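PDB 6TJU: Pol protein from Human T-cell leukemia virus type I, which probably binds DNA through this C-terminal, SH3-like domain of the integrase, the part of Pol that serves integration of the viral genome. Local coordinates for residues Tyr13-Leu17 / Ala39-Val43. Residues are numbered along the deposited sequence; the frame is centred on the assembly and turned at random.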
loop_
_atom_site.group_PDB
_atom_site.type_symbol
_atom_site.label_atom_id
_atom_site.label_comp_id
_atom_site.label_asym_id
_atom_site.label_seq_id
_atom_site.Cartn_x
_atom_site.Cartn_y
_atom_site.Cartn_z
ATOM N N TYR A 13 -1.437 -2.586 -3.812
ATOM C CA TYR A 13 -2.540 -2.030 -3.034
ATOM C C TYR A 13 -2.766 -0.562 -3.323
ATOM O O TYR A 13 -1.826 0.264 -3.305
ATOM C CB TYR A 13 -2.341 -2.164 -1.522
ATOM C CG TYR A 13 -2.137 -3.545 -0.985
ATOM C CD1 TYR A 13 -3.205 -4.305 -0.535
ATOM C CD2 TYR A 13 -0.859 -4.032 -0.786
ATOM C CE1 TYR A 13 -3.021 -5.565 -0.005
ATOM C CE2 TYR A 13 -0.650 -5.269 -0.243
ATOM C CZ TYR A 13 -1.733 -6.049 0.149
ATOM O OH TYR A 13 -1.499 -7.288 0.719
ATOM N N TYR A 14 -4.031 -0.222 -3.468
ATOM C CA TYR A 14 -4.525 1.139 -3.144
ATOM C C TYR A 14 -4.378 1.333 -1.629
ATOM O O TYR A 14 -4.546 0.383 -0.863
ATOM C CB TYR A 14 -5.983 1.317 -3.563
ATOM C CG TYR A 14 -6.285 1.216 -5.043
ATOM C CD1 TYR A 14 -6.135 2.316 -5.889
ATOM C CD2 TYR A 14 -6.740 0.023 -5.600
ATOM C CE1 TYR A 14 -6.474 2.241 -7.226
ATOM C CE2 TYR A 14 -7.063 -0.066 -6.949
ATOM C CZ TYR A 14 -6.924 1.046 -7.769
ATOM O OH TYR A 14 -7.198 0.998 -9.113
ATOM N N PHE A 15 -4.055 2.556 -1.207
ATOM C CA PHE A 15 -3.816 2.874 0.207
ATOM C C PHE A 15 -4.324 4.282 0.536
ATOM O O PHE A 15 -4.348 5.181 -0.346
ATOM C CB PHE A 15 -2.339 2.624 0.593
ATOM C CG PHE A 15 -1.344 3.608 0.035
ATOM C CD1 PHE A 15 -0.824 3.418 -1.244
ATOM C CD2 PHE A 15 -0.947 4.726 0.751
ATOM C CE1 PHE A 15 0.068 4.322 -1.794
ATOM C CE2 PHE A 15 -0.075 5.650 0.178
ATOM C CZ PHE A 15 0.433 5.444 -1.083
ATOM N N LYS A 16 -4.735 4.444 1.804
ATOM C CA LYS A 16 -4.943 5.753 2.466
ATOM C C LYS A 16 -3.959 5.842 3.631
ATOM O O LYS A 16 -3.602 4.810 4.202
ATOM C CB LYS A 16 -6.411 5.886 2.885
ATOM C CG LYS A 16 -7.331 6.175 1.728
ATOM C CD LYS A 16 -8.780 6.391 2.093
ATOM C CE LYS A 16 -9.558 6.754 0.840
ATOM N NZ LYS A 16 -10.991 7.017 1.109
ATOM N N LEU A 17 -3.497 7.036 3.958
ATOM C CA LEU A 17 -2.541 7.171 5.080
ATOM C C LEU A 17 -3.294 7.166 6.392
ATOM O O LEU A 17 -4.232 7.944 6.551
ATOM C CB LEU A 17 -1.770 8.464 4.916
ATOM C CG LEU A 17 -0.905 8.458 3.669
ATOM C CD1 LEU A 17 -0.950 9.818 2.979
ATOM C CD2 LEU A 17 0.503 8.013 4.016
ATOM N N ALA A 39 0.612 -3.874 5.584
ATOM C CA ALA A 39 1.595 -3.997 4.487
ATOM C C ALA A 39 2.532 -2.796 4.521
ATOM O O ALA A 39 2.099 -1.663 4.913
ATOM C CB ALA A 39 0.897 -4.111 3.155
ATOM N N LEU A 40 3.785 -3.019 4.133
ATOM C CA LEU A 40 4.786 -1.925 4.067
ATOM C C LEU A 40 4.728 -1.303 2.671
ATOM O O LEU A 40 5.115 -1.950 1.686
ATOM C CB LEU A 40 6.176 -2.453 4.405
ATOM C CG LEU A 40 7.260 -1.393 4.483
ATOM C CD1 LEU A 40 6.995 -0.392 5.592
ATOM C CD2 LEU A 40 8.586 -2.072 4.695
ATOM N N ILE A 41 4.234 -0.081 2.620
ATOM C CA ILE A 41 3.920 0.637 1.361
ATOM C C ILE A 41 4.883 1.797 1.207
ATOM O O ILE A 41 5.038 2.564 2.134
ATOM C CB ILE A 41 2.473 1.147 1.358
ATOM C CG1 ILE A 41 1.433 0.044 1.624
ATOM C CG2 ILE A 41 2.249 1.873 0.048
ATOM C CD1 ILE A 41 1.559 -1.195 0.735
ATOM N N PRO A 42 5.533 1.974 0.035
ATOM C CA PRO A 42 6.257 3.205 -0.256
ATOM C C PRO A 42 5.285 4.386 -0.305
ATOM O O PRO A 42 4.362 4.313 -1.060
ATOM C CB PRO A 42 6.873 2.975 -1.640
ATOM C CG PRO A 42 6.863 1.473 -1.838
ATOM C CD PRO A 42 5.695 0.969 -1.027
ATOM N N VAL A 43 5.504 5.411 0.520
ATOM C CA VAL A 43 4.623 6.610 0.617
ATOM C C VAL A 43 5.383 7.872 0.176
ATOM O O VAL A 43 4.739 8.913 0.037
ATOM C CB VAL A 43 4.001 6.749 2.031
ATOM C CG1 VAL A 43 3.221 5.488 2.473
ATOM C CG2 VAL A 43 5.020 7.171 3.094
#
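F15 and I41 meet at the middle of this interface, where the CG2 methyl of I41 sits over one face of the phenyl ring in a CH-pi contact. The methyl lies 3.8 Å from the F15 ring centroid, 18° off the ring normal, and its closest carbon is F15 CD1 at 3.7 Å. Both torsions prepare this fit: F15 CG is wedged between its own backbone N and carbonyl carbon (chi1 72°), whereas I41 directs CG2 anti to its N and swings CG1 beside that N. The second branch of I41 thereby serves another ring, CD1 lying 4.0 Å from Y13 CD2, with the two side chains crossing at roughly a right angle. Farther along the Y13 ring, CE2 meets the CB of A39 at 3.9 Å. At the opposite end of the contact, V43 CG1 is shared by F15 CE2 and L17 CD2, each 4.0 Å away. Around this first shell, L56 touches Y13, F15 and A39, while Q29 packs against F15 and I41, and I51 against I41. Y13 sends its hydroxyl beyond the apolar layer to a hydrogen bond with E34 OE1, which ties down the far end of the ring. The strand segments 13-15 and 39-42 cross at 76°, their axes 9.4 Å apart at closest approach, and lie in two different three-stranded antiparallel sheets, the orthogonal packing expected of an SH3-like barrel. Y13, F15, A39 and I41 are buried, whereas L17 and V43 close a more exposed end by aliphatic contact. With no hydrogen bond between the two segments, their hold on each other depends on close apolar packing and the fit of methyl over ring, not on directional bonds.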